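Local coordinates for ABC transporter, substrate-binding protein (Clostridium perfringens, PDB 4EDP), which probably captures a solute outside the cell and delivers it to the membrane components of an ABC importer, at residues L37-W42 with V63-D68; E51-P56 with E293-A298; E55-E60 with Y280-Y285; I87-L92 with I267-N272. One frame throughout, in Å; residues are numbered along the deposited sequence.

How the interactions relate
All four contacts belong to one sheet and the helices packed on it. Interactions 1 and 4 are strand pairings on either side of the 37-41/89-93 pair, the first parallel and partly buried, the second antiparallel and wholly buried; both rest on backbone hydrogen bonds. Interactions 2 and 3, partly buried like 1, share Glu55 and Pro56 and set helix 46-61 against the successive helices 289-299 and 276-286. Their chemistry is that of side chains: small methyl groups and a lysine ammonium in interaction 2, an aromatic cluster in interaction 3. Phe282 of interaction 3 reaches Leu37 of interaction 1 and Ile89 and Tyr91 of interaction 4.

Interaction 1 of 4, residues L37-W42 with V63-D68; sequences LVVSTW and VEIVLD. With ACT (acetate ion), chain F.
A chi1 of 178° swings CG2 of Val39 to the side of its own backbone N and directs it at Ile65, where the two methyl carbons, Val39 CG2 and Ile65 CG2, meet at 3.9 Å. Leu67 turns the other way, its CG beside the backbone N (chi1 -54°), which places CD2 3.7 Å from Val39 CB. Val39 is thus touched on CG2 by the isoleucine and on CB by the leucine. The strands 37-41 and 65-68 that carry these side chains run parallel with a 29° twist, pairing Leu37 with Ile65, Val38 with Val66, Val39 with Leu67 and Ser40 with Asp68. Five backbone hydrogen bonds join them, among them Val39 N to Val66 O at 2.7 Å. This is the first beta-alpha-beta unit of the periplasmic-binding-protein fold: helix 46-61 makes the crossover, and its Phe54 and Phe57 cover the Leu37, Val39, Ile65 and Leu67 face. The other face carries Val38, Ser40, Val66 and Asp68. There a water lies 2.7 Å from Ser40 OG and gives a weak hydrogen bond to Asp68 OD1, while Arg75 holds Ser40 OG and Lys78 forms a salt bridge with Asp68 OD2. At the C-terminal end of strand 37-41, Thr41 OG1 donates to OXT of an acetate at 2.6 Å; the ion, probably from the crystallisation liquor, also takes the backbone N-H of Gly43 and reaches the edge of the Trp42 ring.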
# COMPACT_ATOMS: atom_id res chain seq x y z
N LEU A 37 18.61 -15.34 -11.52
CA LEU A 37 17.38 -15.09 -10.79
C LEU A 37 16.53 -14.12 -11.61
O LEU A 37 16.96 -13.00 -11.87
CB LEU A 37 17.69 -14.51 -9.41
CG LEU A 37 16.55 -14.44 -8.40
CD1 LEU A 37 16.09 -15.85 -8.02
CD2 LEU A 37 16.99 -13.67 -7.16
N VAL A 38 15.34 -14.56 -12.00
CA VAL A 38 14.42 -13.73 -12.78
C VAL A 38 13.42 -13.07 -11.84
O VAL A 38 12.68 -13.76 -11.12
CB VAL A 38 13.66 -14.57 -13.84
CG1 VAL A 38 12.68 -13.69 -14.61
CG2 VAL A 38 14.66 -15.23 -14.79
N VAL A 39 13.40 -11.74 -11.84
CA VAL A 39 12.53 -10.98 -10.94
C VAL A 39 11.42 -10.21 -11.67
O VAL A 39 11.70 -9.39 -12.54
CB VAL A 39 13.37 -9.96 -10.15
CG1 VAL A 39 12.47 -9.12 -9.26
CG2 VAL A 39 14.48 -10.65 -9.35
N SER A 40 10.17 -10.49 -11.31
CA SER A 40 9.03 -9.76 -11.88
C SER A 40 8.78 -8.55 -10.98
O SER A 40 8.45 -8.71 -9.79
CB SER A 40 7.80 -10.66 -11.93
OG SER A 40 6.65 -9.95 -12.35
N THR A 41 8.91 -7.34 -11.52
CA THR A 41 8.73 -6.13 -10.74
C THR A 41 8.39 -4.93 -11.62
O THR A 41 8.38 -5.03 -12.85
CB THR A 41 10.00 -5.82 -9.91
OG1 THR A 41 9.72 -4.83 -8.91
CG2 THR A 41 11.15 -5.37 -10.81
N TRP A 42 8.09 -3.79 -10.99
CA TRP A 42 7.73 -2.57 -11.73
C TRP A 42 8.92 -1.96 -12.44
O TRP A 42 8.80 -1.44 -13.56
CB TRP A 42 7.15 -1.52 -10.78
CG TRP A 42 5.95 -2.00 -10.01
CD1 TRP A 42 4.65 -1.98 -10.43
CD2 TRP A 42 5.94 -2.56 -8.70
NE1 TRP A 42 3.84 -2.51 -9.46
CE2 TRP A 42 4.60 -2.87 -8.38
CE3 TRP A 42 6.93 -2.84 -7.76
CZ2 TRP A 42 4.23 -3.44 -7.16
CZ3 TRP A 42 6.55 -3.40 -6.54
CH2 TRP A 42 5.23 -3.70 -6.26
N VAL A 63 25.77 -14.35 -9.09
CA VAL A 63 24.67 -14.70 -10.00
C VAL A 63 24.24 -13.49 -10.82
O VAL A 63 24.66 -12.36 -10.54
CB VAL A 63 23.42 -15.23 -9.24
CG1 VAL A 63 23.79 -16.41 -8.37
CG2 VAL A 63 22.80 -14.13 -8.38
N GLU A 64 23.43 -13.74 -11.84
CA GLU A 64 22.90 -12.69 -12.69
C GLU A 64 21.42 -12.46 -12.39
O GLU A 64 20.66 -13.42 -12.24
CB GLU A 64 23.05 -13.05 -14.17
CG GLU A 64 22.52 -11.96 -15.10
CD GLU A 64 22.69 -12.28 -16.59
OE1 GLU A 64 23.50 -13.17 -16.94
OE2 GLU A 64 22.03 -11.61 -17.41
N ILE A 65 21.01 -11.20 -12.28
CA ILE A 65 19.60 -10.88 -12.05
C ILE A 65 19.00 -10.31 -13.33
O ILE A 65 19.62 -9.48 -14.03
CB ILE A 65 19.40 -9.96 -10.83
CG1 ILE A 65 19.71 -10.74 -9.56
CG2 ILE A 65 17.95 -9.45 -10.77
CD1 ILE A 65 19.52 -10.00 -8.28
N VAL A 66 17.84 -10.83 -13.69
CA VAL A 66 17.11 -10.39 -14.86
C VAL A 66 15.75 -9.89 -14.43
O VAL A 66 15.03 -10.58 -13.70
CB VAL A 66 16.95 -11.54 -15.86
CG1 VAL A 66 15.87 -11.21 -16.89
CG2 VAL A 66 18.28 -11.84 -16.53
N LEU A 67 15.38 -8.69 -14.86
CA LEU A 67 14.09 -8.15 -14.48
C LEU A 67 13.06 -8.30 -15.59
O LEU A 67 13.38 -8.16 -16.77
CB LEU A 67 14.21 -6.67 -14.11
CG LEU A 67 15.22 -6.25 -13.05
CD1 LEU A 67 15.03 -4.77 -12.71
CD2 LEU A 67 15.09 -7.09 -11.80
N ASP A 68 11.84 -8.62 -15.21
CA ASP A 68 10.72 -8.74 -16.13
C ASP A 68 9.81 -7.65 -15.60
O ASP A 68 9.17 -7.81 -14.54
CB ASP A 68 10.09 -10.12 -16.06
CG ASP A 68 8.97 -10.32 -17.09
OD1 ASP A 68 8.02 -9.51 -17.12
OD2 ASP A 68 9.02 -11.31 -17.83
C ACT F . 10.31 -1.59 -8.04
O ACT F . 9.95 -0.44 -8.35
OXT ACT F . 10.51 -2.39 -8.99
CH3 ACT F . 10.50 -2.00 -6.60
O HOH W 1 6.46 -10.28 -15.00

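Interaction 2 of 4, residues E51-P56 with E293-A298; sequences ETVFEP and EKTAKA
Thr52 points its CB toward segment 293-298 and divides its two branches between different neighbours. The methyl CG2 enters between Lys294 and Thr295: Thr52 CG2 lies 3.8 Å from Lys294 CB and 4.0 Å from Thr295 CG2. The hydroxyl branch, Thr52 OG1, faces the methyl of Ala298 at 3.7 Å, but its hydrogen-bond partner is the carbonyl O of Val48, one turn back in its own helix. The Lys294 chain runs toward helix 46-61 as Thr52 runs toward helix 289-299, while Thr295 turns its methyl to both Thr52 and Val53. The tightest apolar approach is Val53 CG2 to Thr295 CG2, 3.5 Å. Thr295 can offer that methyl because chi1 of 55° places OG1 between its backbone N and carbonyl carbon, where the hydroxyl is bonded to Val291 O, leaving CG2 to face the other helix.

Lys294 reaches across to segment 51-56, with a bend at chi3 (64°) that carries its ammonium group to the carbonyl of Thr52. Lys294 NZ makes a weak hydrogen bond to Thr52 O at 3.4 Å and a firmer one, 2.6 Å, to a water that in turn donates to Glu51 O. Pro56 CG flanks the same ammonium group at 4.0 Å from Lys294 NZ. The backbone there is irregular: a wider pi-type turn spans 51-54, and the proline N makes no bond to the preceding turn.

The segment axes, 9.9 Å apart at closest, are inclined at 143°, roughly antiparallel. Helix 276-286 lies alongside, its Phe282 touching Val53, and strand 65-69 packs against Phe54.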
# COMPACT_ATOMS: atom_id res chain seq x y z
N GLU A 51 21.09 -0.50 -8.81
CA GLU A 51 22.24 -0.06 -8.05
C GLU A 51 22.13 -0.36 -6.55
O GLU A 51 23.07 -0.84 -5.92
CB GLU A 51 22.41 1.45 -8.25
CG GLU A 51 23.54 2.07 -7.47
CD GLU A 51 23.61 3.58 -7.67
OE1 GLU A 51 22.79 4.13 -8.45
OE2 GLU A 51 24.46 4.23 -7.03
N THR A 52 20.95 -0.08 -6.00
CA THR A 52 20.70 -0.23 -4.58
C THR A 52 20.38 -1.64 -4.10
O THR A 52 20.88 -2.07 -3.07
CB THR A 52 19.51 0.67 -4.18
OG1 THR A 52 19.82 2.03 -4.52
CG2 THR A 52 19.21 0.55 -2.68
N VAL A 53 19.55 -2.35 -4.85
CA VAL A 53 19.08 -3.67 -4.46
C VAL A 53 19.66 -4.89 -5.17
O VAL A 53 20.27 -5.76 -4.54
CB VAL A 53 17.54 -3.72 -4.62
CG1 VAL A 53 16.99 -5.11 -4.29
CG2 VAL A 53 16.89 -2.65 -3.74
N PHE A 54 19.48 -4.95 -6.47
CA PHE A 54 19.86 -6.14 -7.21
C PHE A 54 21.34 -6.39 -7.44
O PHE A 54 21.81 -7.51 -7.25
CB PHE A 54 19.10 -6.17 -8.53
CG PHE A 54 17.61 -6.10 -8.34
CD1 PHE A 54 16.96 -7.11 -7.65
CD2 PHE A 54 16.87 -5.06 -8.86
CE1 PHE A 54 15.59 -7.06 -7.46
CE2 PHE A 54 15.50 -5.02 -8.68
CZ PHE A 54 14.86 -6.01 -7.97
N GLU A 55 22.07 -5.37 -7.85
CA GLU A 55 23.49 -5.54 -8.13
C GLU A 55 24.30 -6.03 -6.93
O GLU A 55 25.15 -6.93 -7.08
CB GLU A 55 24.09 -4.26 -8.70
CG GLU A 55 23.79 -4.04 -10.18
CD GLU A 55 24.57 -4.99 -11.10
OE1 GLU A 55 25.14 -6.00 -10.62
OE2 GLU A 55 24.64 -4.70 -12.32
N PRO A 56 24.07 -5.45 -5.74
CA PRO A 56 24.85 -5.93 -4.62
C PRO A 56 24.60 -7.40 -4.34
O PRO A 56 25.55 -8.14 -4.06
CB PRO A 56 24.40 -5.03 -3.47
CG PRO A 56 23.98 -3.78 -4.14
CD PRO A 56 23.31 -4.23 -5.39
N GLU A 293 17.23 0.01 5.14
CA GLU A 293 17.76 1.38 5.32
C GLU A 293 18.10 2.00 3.97
O GLU A 293 17.71 3.12 3.68
CB GLU A 293 19.00 1.38 6.22
CG GLU A 293 18.69 1.02 7.66
CD GLU A 293 19.90 0.94 8.58
OE1 GLU A 293 21.05 0.85 8.09
OE2 GLU A 293 19.68 0.96 9.81
N LYS A 294 18.81 1.26 3.12
CA LYS A 294 19.20 1.76 1.80
C LYS A 294 18.00 2.12 0.93
O LYS A 294 18.02 3.17 0.29
CB LYS A 294 20.09 0.74 1.06
CG LYS A 294 21.46 0.55 1.70
CD LYS A 294 22.28 -0.56 1.05
CE LYS A 294 22.65 -0.28 -0.39
NZ LYS A 294 23.45 -1.40 -0.97
N THR A 295 16.98 1.28 0.91
CA THR A 295 15.79 1.55 0.08
C THR A 295 14.92 2.69 0.62
O THR A 295 14.26 3.39 -0.15
CB THR A 295 14.95 0.28 -0.18
OG1 THR A 295 14.60 -0.32 1.07
CG2 THR A 295 15.76 -0.72 -0.99
N ALA A 296 14.94 2.89 1.94
CA ALA A 296 14.20 3.98 2.56
C ALA A 296 14.80 5.30 2.06
O ALA A 296 14.10 6.23 1.66
CB ALA A 296 14.34 3.90 4.07
N LYS A 297 16.12 5.35 2.06
CA LYS A 297 16.87 6.54 1.64
C LYS A 297 16.89 6.76 0.13
O LYS A 297 16.71 7.89 -0.35
CB LYS A 297 18.31 6.43 2.14
CG LYS A 297 18.44 6.31 3.65
CD LYS A 297 19.87 6.07 4.06
CE LYS A 297 19.95 5.75 5.54
NZ LYS A 297 21.34 5.46 5.96
N ALA A 298 17.14 5.70 -0.63
CA ALA A 298 17.27 5.84 -2.08
C ALA A 298 15.99 5.75 -2.88
O ALA A 298 15.86 6.40 -3.92
CB ALA A 298 18.27 4.80 -2.61
O HOH W 2 24.43 -0.40 -3.13

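Interaction 3 of 4, residues E55-E60 with Y280-Y285; sequences EPFAKE and YEFINY
The helical segments 55-60 and 280-285 cross at 133°, 11.4 Å apart at their axes, and their backbones come nearest where Phe57 faces Phe282. Phe57 fills that gap. With CG anti to its backbone N, its ring reaches across until Phe57 CE1 is 3.6 Å from Phe282 CA. Phe282 meets it edge-to-face: the Phe282 edge, led by CD1, stands over the centre of the Phe57 face, with the planes at 79° and the centroids 5.0 Å apart. Phe282 CB adds an off-centre CH-pi contact to that ring. The three aromatics Phe57, Phe282 and Tyr285 form a cluster that fastens helix 276-286, from late in the chain, onto the helix 46-61 that makes the first beta-alpha-beta crossover. Tyr285 is turned differently. Its ring is oblique to that of Phe57, at 53°, and Phe57 CB sits over its face in a CH-pi contact, 4.1 Å from the centroid. The tyrosine hydroxyl reaches beyond, to 3.6 Å between Tyr285 OH and Pro56 CB, and is hydrogen-bonded to the carbonyl O of Val53. From the exposed Glu281, CB lies 4.3 Å from Phe57 CZ.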
# COMPACT_ATOMS: atom_id res chain seq x y z
N GLU A 55 22.07 -5.37 -7.85
CA GLU A 55 23.49 -5.54 -8.13
C GLU A 55 24.30 -6.03 -6.93
O GLU A 55 25.15 -6.93 -7.08
CB GLU A 55 24.09 -4.26 -8.70
CG GLU A 55 23.79 -4.04 -10.18
CD GLU A 55 24.57 -4.99 -11.10
OE1 GLU A 55 25.14 -6.00 -10.62
OE2 GLU A 55 24.64 -4.70 -12.32
N PRO A 56 24.07 -5.45 -5.74
CA PRO A 56 24.85 -5.93 -4.62
C PRO A 56 24.60 -7.40 -4.34
O PRO A 56 25.55 -8.14 -4.06
CB PRO A 56 24.40 -5.03 -3.47
CG PRO A 56 23.98 -3.78 -4.14
CD PRO A 56 23.31 -4.23 -5.39
N PHE A 57 23.35 -7.83 -4.44
CA PHE A 57 22.98 -9.23 -4.23
C PHE A 57 23.67 -10.10 -5.28
O PHE A 57 24.33 -11.09 -4.95
CB PHE A 57 21.46 -9.40 -4.32
CG PHE A 57 21.00 -10.81 -4.06
CD1 PHE A 57 20.79 -11.25 -2.77
CD2 PHE A 57 20.77 -11.68 -5.11
CE1 PHE A 57 20.37 -12.56 -2.52
CE2 PHE A 57 20.35 -12.98 -4.88
CZ PHE A 57 20.15 -13.42 -3.58
N ALA A 58 23.53 -9.71 -6.54
CA ALA A 58 24.14 -10.44 -7.66
C ALA A 58 25.64 -10.64 -7.48
O ALA A 58 26.16 -11.72 -7.77
CB ALA A 58 23.86 -9.70 -8.97
N LYS A 59 26.33 -9.61 -7.03
CA LYS A 59 27.78 -9.67 -6.82
C LYS A 59 28.14 -10.53 -5.61
O LYS A 59 29.12 -11.26 -5.62
CB LYS A 59 28.37 -8.27 -6.64
CG LYS A 59 28.32 -7.40 -7.89
CD LYS A 59 29.06 -6.08 -7.68
CE LYS A 59 29.10 -5.22 -8.96
NZ LYS A 59 27.74 -4.84 -9.44
N GLU A 60 27.34 -10.41 -4.55
CA GLU A 60 27.58 -11.18 -3.34
C GLU A 60 27.41 -12.69 -3.55
O GLU A 60 28.19 -13.49 -3.01
CB GLU A 60 26.65 -10.69 -2.22
CG GLU A 60 26.66 -11.55 -0.95
CD GLU A 60 28.02 -11.66 -0.29
OE1 GLU A 60 28.95 -10.90 -0.67
OE2 GLU A 60 28.17 -12.50 0.62
N TYR A 280 14.75 -17.68 -1.71
CA TYR A 280 14.64 -17.47 -0.26
C TYR A 280 15.74 -16.53 0.24
O TYR A 280 15.48 -15.65 1.06
CB TYR A 280 14.72 -18.79 0.50
CG TYR A 280 13.41 -19.52 0.61
CD1 TYR A 280 12.47 -19.13 1.55
CD2 TYR A 280 13.12 -20.62 -0.19
CE1 TYR A 280 11.26 -19.80 1.67
CE2 TYR A 280 11.91 -21.29 -0.07
CZ TYR A 280 10.99 -20.88 0.86
OH TYR A 280 9.78 -21.52 1.00
N GLU A 281 16.97 -16.73 -0.21
CA GLU A 281 18.09 -15.87 0.18
C GLU A 281 17.79 -14.43 -0.18
O GLU A 281 18.07 -13.50 0.59
CB GLU A 281 19.42 -16.34 -0.45
CG GLU A 281 19.95 -17.63 0.13
CD GLU A 281 21.17 -18.17 -0.59
OE1 GLU A 281 21.48 -17.70 -1.70
OE2 GLU A 281 21.81 -19.08 -0.05
N PHE A 282 17.20 -14.22 -1.36
CA PHE A 282 16.90 -12.88 -1.78
C PHE A 282 15.83 -12.21 -0.92
O PHE A 282 15.98 -11.03 -0.57
CB PHE A 282 16.47 -12.82 -3.25
CG PHE A 282 16.21 -11.42 -3.70
CD1 PHE A 282 17.23 -10.65 -4.22
CD2 PHE A 282 14.97 -10.84 -3.54
CE1 PHE A 282 17.02 -9.34 -4.58
CE2 PHE A 282 14.74 -9.53 -3.91
CZ PHE A 282 15.76 -8.78 -4.44
N ILE A 283 14.77 -12.93 -0.57
CA ILE A 283 13.71 -12.34 0.26
C ILE A 283 14.29 -11.96 1.62
O ILE A 283 14.03 -10.87 2.15
CB ILE A 283 12.48 -13.27 0.38
CG1 ILE A 283 11.83 -13.44 -0.99
CG2 ILE A 283 11.45 -12.71 1.42
CD1 ILE A 283 10.58 -14.35 -1.03
N ASN A 284 15.10 -12.86 2.17
CA ASN A 284 15.75 -12.61 3.45
C ASN A 284 16.63 -11.36 3.36
O ASN A 284 16.68 -10.53 4.28
CB ASN A 284 16.57 -13.81 3.90
CG ASN A 284 17.06 -13.68 5.32
OD1 ASN A 284 16.27 -13.47 6.24
ND2 ASN A 284 18.35 -13.83 5.52
N TYR A 285 17.32 -11.21 2.23
CA TYR A 285 18.15 -10.03 1.97
C TYR A 285 17.31 -8.76 1.89
O TYR A 285 17.66 -7.73 2.49
CB TYR A 285 18.93 -10.28 0.68
CG TYR A 285 19.54 -9.09 -0.02
CD1 TYR A 285 20.79 -8.59 0.35
CD2 TYR A 285 18.90 -8.52 -1.11
CE1 TYR A 285 21.37 -7.50 -0.34
CE2 TYR A 285 19.46 -7.45 -1.80
CZ TYR A 285 20.69 -6.95 -1.40
OH TYR A 285 21.23 -5.88 -2.09

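Interaction 4 of 4, residues I87-L92 with I267-N272; sequences IDITYL and ININKN. With ACT (acetate ion), chain E; ACT (acetate ion), chain H.
Strands 89-92 and 267-269 run antiparallel at 152°, with Thr90 and Asn268 as a hydrogen-bonded pair flanked by the non-hydrogen-bonded pairs Ile89-Ile269 and Tyr91-Ile267. In the periplasmic-binding-protein fold this is where a strand from late in the chain returns to the first domain, antiparallel to its otherwise parallel strands. Thr90 N to Asn268 O and Asn268 N to Thr90 O are both 2.9 Å; a third bond runs from Asn270 N to Asp88 O.

On the Ile89, Tyr91, Ile267 and Ile269 face, Ile267 packs along the Tyr91 ring. With CG1 anti to the carbonyl carbon (chi1 -51°), it lays that carbon over the tyrosine face, 4.0 Å from the centroid and offset toward the rim, and carries CD1 on to 3.7 Å from Tyr91 CZ. Its other branch, Ile267 CG2, packs against Ile89 CD1 at 3.9 Å. Phe282 of helix 276-286 covers Ile89 and Tyr91.

On the opposite face, with Thr90 and Asn268, Asn268 ND2 donates to a water that itself donates to Thr90 O, while Asn268 OD1 takes the N-H of Gly133. Farther along, Asn270 CB comes to 3.3 Å from Ile87 O. At the far tip of the Tyr91 ring, Tyr91 OH donates to O of an acetate, probably from the crystallisation liquor, at 2.6 Å.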
# COMPACT_ATOMS: atom_id res chain seq x y z
N ILE A 87 9.72 -16.92 -14.20
CA ILE A 87 9.89 -16.00 -13.09
C ILE A 87 10.18 -16.78 -11.79
O ILE A 87 9.55 -17.80 -11.52
CB ILE A 87 8.64 -15.11 -12.94
CG1 ILE A 87 8.47 -14.24 -14.19
CG2 ILE A 87 8.74 -14.22 -11.70
CD1 ILE A 87 7.25 -13.37 -14.16
N ASP A 88 11.14 -16.28 -11.01
CA ASP A 88 11.53 -16.88 -9.72
C ASP A 88 10.86 -16.15 -8.54
O ASP A 88 10.30 -16.76 -7.62
CB ASP A 88 13.05 -16.83 -9.57
CG ASP A 88 13.77 -17.74 -10.58
OD1 ASP A 88 13.44 -18.95 -10.62
OD2 ASP A 88 14.68 -17.25 -11.29
N ILE A 89 10.94 -14.83 -8.56
CA ILE A 89 10.28 -14.07 -7.50
C ILE A 89 9.47 -12.94 -8.09
O ILE A 89 9.84 -12.36 -9.11
CB ILE A 89 11.23 -13.55 -6.43
CG1 ILE A 89 12.20 -12.55 -6.99
CG2 ILE A 89 11.95 -14.70 -5.71
CD1 ILE A 89 12.80 -11.73 -5.90
N THR A 90 8.39 -12.61 -7.40
CA THR A 90 7.45 -11.62 -7.86
C THR A 90 7.11 -10.54 -6.84
O THR A 90 6.68 -10.84 -5.72
CB THR A 90 6.14 -12.33 -8.25
OG1 THR A 90 6.40 -13.29 -9.30
CG2 THR A 90 5.07 -11.34 -8.72
N TYR A 91 7.32 -9.30 -7.25
CA TYR A 91 6.98 -8.12 -6.44
C TYR A 91 5.59 -7.63 -6.87
O TYR A 91 5.36 -7.37 -8.06
CB TYR A 91 7.97 -6.97 -6.69
CG TYR A 91 9.32 -6.97 -6.01
CD1 TYR A 91 10.36 -7.77 -6.45
CD2 TYR A 91 9.58 -6.09 -4.96
CE1 TYR A 91 11.62 -7.72 -5.84
CE2 TYR A 91 10.81 -6.04 -4.35
CZ TYR A 91 11.83 -6.86 -4.79
OH TYR A 91 13.06 -6.80 -4.19
N LEU A 92 4.66 -7.49 -5.93
CA LEU A 92 3.31 -6.98 -6.21
C LEU A 92 2.74 -6.26 -5.01
O LEU A 92 3.17 -6.46 -3.86
CB LEU A 92 2.32 -8.13 -6.52
CG LEU A 92 2.49 -8.98 -7.80
CD1 LEU A 92 1.66 -10.27 -7.73
CD2 LEU A 92 2.13 -8.13 -9.01
N ILE A 267 6.78 -9.72 -1.57
CA ILE A 267 7.60 -10.50 -2.50
C ILE A 267 7.24 -11.97 -2.30
O ILE A 267 7.30 -12.48 -1.17
CB ILE A 267 9.12 -10.38 -2.25
CG1 ILE A 267 9.56 -8.93 -2.17
CG2 ILE A 267 9.91 -11.14 -3.35
CD1 ILE A 267 11.02 -8.75 -1.73
N ASN A 268 6.88 -12.63 -3.39
CA ASN A 268 6.53 -14.04 -3.41
C ASN A 268 7.48 -14.88 -4.25
O ASN A 268 8.14 -14.37 -5.17
CB ASN A 268 5.12 -14.20 -3.98
CG ASN A 268 4.07 -14.00 -2.95
OD1 ASN A 268 3.75 -14.93 -2.20
ND2 ASN A 268 3.49 -12.78 -2.90
N ILE A 269 7.56 -16.16 -3.91
CA ILE A 269 8.34 -17.10 -4.68
C ILE A 269 7.39 -17.86 -5.60
O ILE A 269 6.40 -18.44 -5.16
CB ILE A 269 9.10 -18.13 -3.79
CG1 ILE A 269 10.11 -17.42 -2.90
CG2 ILE A 269 9.82 -19.15 -4.68
CD1 ILE A 269 10.95 -18.36 -2.01
N ASN A 270 7.67 -17.83 -6.90
CA ASN A 270 6.82 -18.54 -7.86
C ASN A 270 6.95 -20.04 -7.72
O ASN A 270 8.03 -20.59 -7.58
CB ASN A 270 7.08 -18.09 -9.29
CG ASN A 270 6.77 -16.65 -9.49
OD1 ASN A 270 7.34 -15.78 -8.82
ND2 ASN A 270 5.86 -16.37 -10.43
N LYS A 271 5.81 -20.71 -7.73
CA LYS A 271 5.74 -22.14 -7.55
C LYS A 271 6.53 -22.90 -8.63
O LYS A 271 7.10 -23.96 -8.34
CB LYS A 271 4.27 -22.56 -7.52
CG LYS A 271 4.02 -24.00 -7.17
CD LYS A 271 2.53 -24.27 -6.97
CE LYS A 271 1.98 -23.54 -5.76
NZ LYS A 271 0.52 -23.79 -5.57
N ASN A 272 6.61 -22.35 -9.83
CA ASN A 272 7.31 -23.00 -10.93
C ASN A 272 8.83 -22.71 -10.93
O ASN A 272 9.58 -23.24 -11.75
CB ASN A 272 6.67 -22.58 -12.27
CG ASN A 272 7.08 -23.47 -13.44
OD1 ASN A 272 7.19 -24.69 -13.30
ND2 ASN A 272 7.26 -22.87 -14.62
C ACT E . 13.09 -3.64 -2.57
O ACT E . 13.43 -4.85 -2.45
OXT ACT E . 13.05 -2.96 -1.51
CH3 ACT E . 12.75 -3.01 -3.89
C ACT H . -2.00 -22.49 -2.92
O ACT H . -1.04 -22.46 -2.13
OXT ACT H . -1.86 -23.27 -3.89
CH3 ACT H . -3.25 -21.67 -2.73
O HOH W 3 4.14 -10.50 -4.46